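Side-chain contact in sugar isomerase (Sinorhizobium meliloti, PDB 3QC0), which binds zinc in a xylose isomerase-like TIM barrel and probably isomerises a sugar: residues I191-A194 against G195-A199. Sequence-based numbering, arbitrary orientation.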
loop_
_atom_site.group_PDB
_atom_site.type_symbol
_atom_site.label_atom_id
_atom_site.label_comp_id
_atom_site.label_asym_id
_atom_site.label_seq_id
_atom_site.Cartn_x
_atom_site.Cartn_y
_atom_site.Cartn_z
ATOM N N ILE A 191 -5.139 -15.421 6.039
ATOM C CA ILE A 191 -4.949 -15.817 7.446
ATOM C C ILE A 191 -5.314 -17.290 7.623
ATOM O O ILE A 191 -4.578 -18.047 8.280
ATOM C CB ILE A 191 -5.739 -14.947 8.402
ATOM C CG1 ILE A 191 -5.163 -13.525 8.442
ATOM C CG2 ILE A 191 -5.714 -15.493 9.847
ATOM C CD1 ILE A 191 -6.012 -12.512 9.253
ATOM N N ALA A 192 -6.445 -17.702 7.066
ATOM C CA ALA A 192 -6.878 -19.109 7.144
ATOM C C ALA A 192 -5.852 -20.014 6.500
ATOM O O ALA A 192 -5.506 -21.063 7.053
ATOM C CB ALA A 192 -8.249 -19.278 6.502
ATOM N N ARG A 193 -5.323 -19.608 5.348
ATOM C CA ARG A 193 -4.260 -20.328 4.641
ATOM C C ARG A 193 -2.996 -20.467 5.493
ATOM O O ARG A 193 -2.434 -21.581 5.599
ATOM C CB ARG A 193 -3.914 -19.639 3.325
ATOM C CG ARG A 193 -2.847 -20.325 2.504
ATOM C CD ARG A 193 -2.543 -19.509 1.283
ATOM N NE ARG A 193 -1.367 -19.957 0.606
ATOM C CZ ARG A 193 -0.523 -19.215 -0.094
ATOM N NH1 ARG A 193 -0.753 -17.915 -0.275
ATOM N NH2 ARG A 193 0.519 -19.793 -0.665
ATOM N N ALA A 194 -2.577 -19.376 6.135
ATOM C CA ALA A 194 -1.415 -19.369 7.020
ATOM C C ALA A 194 -1.594 -20.404 8.133
ATOM O O ALA A 194 -0.631 -21.093 8.521
ATOM C CB ALA A 194 -1.193 -17.987 7.631
ATOM N N GLY A 195 -2.809 -20.468 8.668
ATOM C CA GLY A 195 -3.111 -21.402 9.752
ATOM C C GLY A 195 -2.994 -22.830 9.266
ATOM O O GLY A 195 -2.434 -23.699 9.978
ATOM N N LYS A 196 -3.529 -23.122 8.087
ATOM C CA LYS A 196 -3.418 -24.483 7.514
ATOM C C LYS A 196 -1.971 -24.913 7.262
ATOM O O LYS A 196 -1.613 -26.093 7.386
ATOM C CB LYS A 196 -4.182 -24.623 6.194
ATOM C CG LYS A 196 -5.699 -24.458 6.304
ATOM C CD LYS A 196 -6.288 -24.461 4.878
ATOM C CE LYS A 196 -7.725 -24.020 4.802
ATOM N NZ LYS A 196 -8.222 -24.245 3.394
HETATM N N MSE A 197 -1.142 -23.960 6.883
HETATM C CA MSE A 197 0.291 -24.153 6.726
HETATM C C MSE A 197 1.066 -24.208 8.053
HETATM O O MSE A 197 2.277 -24.403 8.040
HETATM C CB MSE A 197 0.867 -23.003 5.863
HETATM C CG MSE A 197 0.374 -23.106 4.402
HETATM SE SE MSE A 197 0.841 -21.643 3.289
HETATM C CE MSE A 197 2.738 -21.717 3.746
ATOM N N LYS A 198 0.405 -23.942 9.170
ATOM C CA LYS A 198 1.077 -23.824 10.487
ATOM C C LYS A 198 2.208 -22.787 10.430
ATOM O O LYS A 198 3.267 -22.963 11.031
ATOM C CB LYS A 198 1.531 -25.223 11.011
ATOM C CG LYS A 198 0.329 -26.110 11.212
ATOM C CD LYS A 198 0.571 -27.206 12.285
ATOM C CE LYS A 198 1.512 -28.251 11.826
ATOM N NZ LYS A 198 1.444 -29.491 12.778
ATOM N N ALA A 199 1.961 -21.700 9.683
ATOM C CA ALA A 199 3.018 -20.739 9.364
ATOM C C ALA A 199 2.995 -19.485 10.235
ATOM O O ALA A 199 3.882 -18.678 10.081
ATOM C CB ALA A 199 2.923 -20.324 7.845
#
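Arg-193 and selenomethionine Met-197, one helical turn apart, run side by side in the same direction. The selenium SE of Met-197 lies 3.9 Å from NE of Arg-193, oblique to the guanidinium plane, and 4.0 Å from CG of the same arginine. A chi1 of -179° sets CG of Arg-193 opposite the backbone N, and with the chain extended as far as NE the arginine stretches alongside the shorter neighbour, whose CG rests 3.4 Å from Arg-193 O. That carbonyl accepts a hydrogen bond from Met-197 N at 3.0 Å, one of three successive i to i+4 hydrogen bonds with those from Gly-195 N to Ile-191 O and Lys-196 N to Ala-192 O. The positive phi of Lys-198 (55°) then takes the backbone out of the helix, letting Ala-199 N hydrogen-bond Ala-194 O at 2.9 Å, nearly straight at 173°, and Lys-198 N hydrogen-bond Gly-195 O. Further out, salt bridges from NH2 to Asp-163 and Glu-166 and hydrogen bonds from NH1 to Gln-190 OE1 and Gly-159 O probably fix the guanidinium; Leu-162 packs on Arg-193 and Ala-194, Cys-165 on Met-197. The close is a Schellman motif, ending helix 187-196 and turning the chain into strand 200-205 of the TIM barrel.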